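Local coordinates for protein 5-oxoprolinase subunit C (Escherichia coli, PDB 5DUD) that catalyses, as part of 5-oxoprolinase, the cleavage of 5-oxoproline to L-glutamate coupled to hydrolysis of ATP to ADP and phosphate, at residues Trp170-Glu181 and Arg257-His268. Sequence-based numbering, arbitrary orientation.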
# COMPACT_ATOMS: atom_id res chain seq x y z
N TRP A 170 3.28 -14.63 -18.19
CA TRP A 170 2.46 -14.68 -16.98
C TRP A 170 1.99 -16.12 -16.77
O TRP A 170 2.03 -16.93 -17.70
CB TRP A 170 1.27 -13.72 -17.12
CG TRP A 170 1.69 -12.32 -17.41
CD1 TRP A 170 2.14 -11.40 -16.51
CD2 TRP A 170 1.82 -11.71 -18.70
NE1 TRP A 170 2.48 -10.23 -17.16
CE2 TRP A 170 2.30 -10.40 -18.51
CE3 TRP A 170 1.54 -12.15 -20.01
CZ2 TRP A 170 2.51 -9.52 -19.57
CZ3 TRP A 170 1.76 -11.27 -21.06
CH2 TRP A 170 2.24 -9.97 -20.83
N GLY A 171 1.58 -16.42 -15.54
CA GLY A 171 1.09 -17.74 -15.17
C GLY A 171 0.25 -17.71 -13.90
O GLY A 171 0.11 -16.66 -13.27
N ASN A 172 -0.31 -18.86 -13.53
CA ASN A 172 -1.13 -18.98 -12.31
C ASN A 172 -0.31 -19.53 -11.13
O ASN A 172 -0.79 -19.43 -10.00
CB ASN A 172 -2.41 -19.83 -12.53
CG ASN A 172 -2.20 -21.18 -13.17
OD1 ASN A 172 -1.92 -22.17 -12.50
ND2 ASN A 172 -2.35 -21.24 -14.49
N ARG A 173 0.90 -20.12 -11.36
CA ARG A 173 1.76 -20.62 -10.28
C ARG A 173 2.61 -19.47 -9.73
O ARG A 173 3.32 -18.82 -10.51
CB ARG A 173 2.64 -21.78 -10.76
CG ARG A 173 1.83 -22.94 -11.32
CD ARG A 173 2.53 -24.28 -11.26
NE ARG A 173 2.65 -24.81 -9.90
CZ ARG A 173 1.66 -25.36 -9.19
NH1 ARG A 173 0.44 -25.47 -9.70
NH2 ARG A 173 1.90 -25.81 -7.96
N ILE A 174 2.51 -19.19 -8.42
CA ILE A 174 3.21 -18.07 -7.77
C ILE A 174 4.01 -18.59 -6.57
O ILE A 174 3.46 -19.24 -5.69
CB ILE A 174 2.16 -17.00 -7.38
CG1 ILE A 174 1.72 -16.18 -8.63
CG2 ILE A 174 2.65 -16.05 -6.27
CD1 ILE A 174 0.25 -16.11 -8.82
N ARG A 175 5.31 -18.28 -6.53
CA ARG A 175 6.19 -18.71 -5.45
C ARG A 175 5.98 -17.86 -4.19
O ARG A 175 6.20 -16.66 -4.23
CB ARG A 175 7.66 -18.63 -5.89
CG ARG A 175 8.04 -19.73 -6.86
CD ARG A 175 9.43 -19.52 -7.45
NE ARG A 175 9.45 -18.41 -8.40
CZ ARG A 175 10.53 -17.98 -9.05
NH1 ARG A 175 11.71 -18.58 -8.87
NH2 ARG A 175 10.45 -16.96 -9.89
N ALA A 176 5.54 -18.49 -3.09
CA ALA A 176 5.34 -17.80 -1.81
C ALA A 176 6.23 -18.42 -0.75
O ALA A 176 6.48 -19.63 -0.78
CB ALA A 176 3.87 -17.86 -1.38
N LEU A 177 6.71 -17.58 0.19
CA LEU A 177 7.56 -17.99 1.31
C LEU A 177 6.70 -18.09 2.58
O LEU A 177 5.94 -17.16 2.85
CB LEU A 177 8.71 -16.98 1.53
CG LEU A 177 10.02 -17.30 0.82
CD1 LEU A 177 10.98 -16.12 0.89
CD2 LEU A 177 10.71 -18.50 1.45
N PRO A 178 6.82 -19.16 3.39
CA PRO A 178 5.98 -19.25 4.59
C PRO A 178 6.33 -18.30 5.73
O PRO A 178 7.50 -17.93 5.90
CB PRO A 178 6.21 -20.70 5.06
CG PRO A 178 7.55 -21.06 4.54
CD PRO A 178 7.68 -20.35 3.23
N GLY A 179 5.38 -18.12 6.63
CA GLY A 179 5.56 -17.47 7.93
C GLY A 179 5.43 -15.98 7.87
O GLY A 179 5.19 -15.45 6.78
N PRO A 180 5.51 -15.23 8.99
CA PRO A 180 5.78 -15.52 10.42
C PRO A 180 4.78 -16.43 11.16
O PRO A 180 5.23 -17.21 11.99
CB PRO A 180 5.77 -14.11 11.06
CG PRO A 180 6.05 -13.18 9.94
CD PRO A 180 5.40 -13.79 8.75
N GLU A 181 3.45 -16.35 10.88
CA GLU A 181 2.44 -17.18 11.57
C GLU A 181 2.10 -18.48 10.80
O GLU A 181 0.97 -18.96 10.91
CB GLU A 181 1.15 -16.38 11.81
CG GLU A 181 1.30 -15.21 12.78
CD GLU A 181 1.89 -13.93 12.21
OE1 GLU A 181 1.71 -13.69 10.99
OE2 GLU A 181 2.42 -13.12 12.99
N ARG A 257 -0.38 -13.74 9.37
CA ARG A 257 0.24 -13.85 8.05
C ARG A 257 0.77 -15.27 7.80
O ARG A 257 1.76 -15.67 8.42
CB ARG A 257 1.38 -12.82 7.92
CG ARG A 257 0.99 -11.38 8.25
CD ARG A 257 2.19 -10.53 8.64
NE ARG A 257 2.64 -10.80 10.01
CZ ARG A 257 3.60 -10.14 10.64
NH1 ARG A 257 4.25 -9.14 10.04
NH2 ARG A 257 3.93 -10.47 11.89
N ILE A 258 0.11 -16.03 6.93
CA ILE A 258 0.51 -17.40 6.62
C ILE A 258 1.70 -17.45 5.65
O ILE A 258 2.60 -18.25 5.87
CB ILE A 258 -0.67 -18.26 6.09
CG1 ILE A 258 -0.29 -19.76 6.10
CG2 ILE A 258 -1.13 -17.83 4.68
CD1 ILE A 258 -1.40 -20.67 5.77
N ALA A 259 1.70 -16.62 4.58
CA ALA A 259 2.77 -16.62 3.59
C ALA A 259 3.02 -15.24 3.00
O ALA A 259 2.23 -14.32 3.22
CB ALA A 259 2.44 -17.61 2.48
N CYS A 260 4.14 -15.08 2.28
CA CYS A 260 4.50 -13.83 1.62
C CYS A 260 4.99 -14.13 0.22
O CYS A 260 5.92 -14.91 0.05
CB CYS A 260 5.55 -13.07 2.43
SG CYS A 260 5.94 -11.42 1.77
N ILE A 261 4.34 -13.54 -0.79
CA ILE A 261 4.69 -13.73 -2.20
C ILE A 261 5.95 -12.91 -2.51
O ILE A 261 6.09 -11.77 -2.06
CB ILE A 261 3.50 -13.34 -3.12
CG1 ILE A 261 2.29 -14.26 -2.84
CG2 ILE A 261 3.87 -13.39 -4.60
CD1 ILE A 261 1.02 -13.61 -3.00
N ILE A 262 6.88 -13.52 -3.26
CA ILE A 262 8.16 -12.89 -3.60
C ILE A 262 7.94 -11.80 -4.65
O ILE A 262 7.07 -11.94 -5.51
CB ILE A 262 9.25 -13.92 -4.04
CG1 ILE A 262 8.90 -14.66 -5.37
CG2 ILE A 262 9.51 -14.91 -2.90
CD1 ILE A 262 10.02 -15.45 -5.97
N GLU A 263 8.72 -10.71 -4.57
CA GLU A 263 8.63 -9.56 -5.47
C GLU A 263 8.78 -9.93 -6.97
O GLU A 263 8.17 -9.27 -7.81
CB GLU A 263 9.68 -8.51 -5.09
CG GLU A 263 9.54 -7.17 -5.80
CD GLU A 263 10.39 -6.06 -5.20
OE1 GLU A 263 11.29 -5.56 -5.90
OE2 GLU A 263 10.16 -5.71 -4.02
N ALA A 264 9.55 -10.99 -7.29
CA ALA A 264 9.73 -11.43 -8.68
C ALA A 264 8.44 -12.04 -9.28
O ALA A 264 8.30 -12.03 -10.50
CB ALA A 264 10.86 -12.46 -8.75
N ASP A 265 7.51 -12.55 -8.44
CA ASP A 265 6.25 -13.17 -8.90
C ASP A 265 5.02 -12.27 -8.68
O ASP A 265 3.93 -12.65 -9.12
CB ASP A 265 6.04 -14.53 -8.21
CG ASP A 265 6.91 -15.62 -8.79
OD1 ASP A 265 8.06 -15.32 -9.20
OD2 ASP A 265 6.45 -16.78 -8.84
N MET A 266 5.18 -11.10 -8.04
CA MET A 266 4.05 -10.18 -7.81
C MET A 266 3.38 -9.74 -9.11
O MET A 266 2.18 -9.49 -9.10
CB MET A 266 4.52 -8.94 -7.03
CG MET A 266 4.69 -9.16 -5.55
SD MET A 266 3.15 -9.52 -4.68
CE MET A 266 2.32 -7.94 -4.78
N TYR A 267 4.14 -9.60 -10.21
CA TYR A 267 3.59 -9.17 -11.50
C TYR A 267 2.57 -10.18 -12.05
O TYR A 267 1.66 -9.77 -12.78
CB TYR A 267 4.70 -8.89 -12.53
CG TYR A 267 5.30 -10.08 -13.24
CD1 TYR A 267 4.78 -10.53 -14.44
CD2 TYR A 267 6.48 -10.66 -12.79
CE1 TYR A 267 5.35 -11.59 -15.14
CE2 TYR A 267 7.08 -11.72 -13.48
CZ TYR A 267 6.52 -12.17 -14.66
OH TYR A 267 7.10 -13.23 -15.32
N HIS A 268 2.67 -11.48 -11.70
CA HIS A 268 1.72 -12.49 -12.19
C HIS A 268 0.29 -12.27 -11.66
O HIS A 268 -0.67 -12.52 -12.39
CB HIS A 268 2.17 -13.92 -11.83
CG HIS A 268 3.37 -14.41 -12.57
ND1 HIS A 268 3.26 -15.40 -13.53
CD2 HIS A 268 4.67 -14.06 -12.46
CE1 HIS A 268 4.49 -15.61 -13.97
NE2 HIS A 268 5.37 -14.84 -13.34
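Trp-170 meets Tyr-267 at the edge of the tyrosine ring, CD1 to CD1 at 3.5 Å; its NE1 bonds to Asp-33 and the tyrosine OH to Leu-169 O. His-268 ND1 lies against both Gly-171 N (2.8 Å) and Gly-171 O, weak bonds that are alternatives, depending on the ring's unseen protonation. Further on, Ile-174 directs CG2 onto CG2 of Ile-261, while its CG1 lies against His-268 CB. Arg-175 holds Asp-265 by backbone and guanidinium. Its N reaches OD2 from above the carboxylate plane (3.0 Å), NH2 reaches the syn lone pair of OD1, also 3.0 Å away, and NE adds a weak bond to OD2. The bend at chi3 (-72°) turns the NE/NH2 edge to this carboxylate, the planes 50° apart, and Ile-262 CD1 covers one guanidinium face. Leu-177 and Cys-260 form an antiparallel hydrogen-bonded pair, flanked by the non-hydrogen-bonded pairs Ala-176/Ile-261 and Pro-178/Ala-259. Gly-179 N then bonds to Ile-258 O, and Glu-181 N to Arg-257 O. Pro-180, after a cis peptide, sets CG over the Arg-257 guanidinium; both residues also meet aromatic side chains of another protein chain. Glu-181 OE1 accepts Arg-257 N from above the carboxylate plane (2.6 Å). It also takes NE at 3.2 Å, while OE2 takes NH2, a side-on salt bridge with planes 19° apart. A glutamine in its place would probably leave the arginine charge without its anionic mate. Charge is thus probably balanced in place at both ends of the strand pairing, where OD2 and OE1, each also accepting a backbone N-H, tie side-chain charge to backbone.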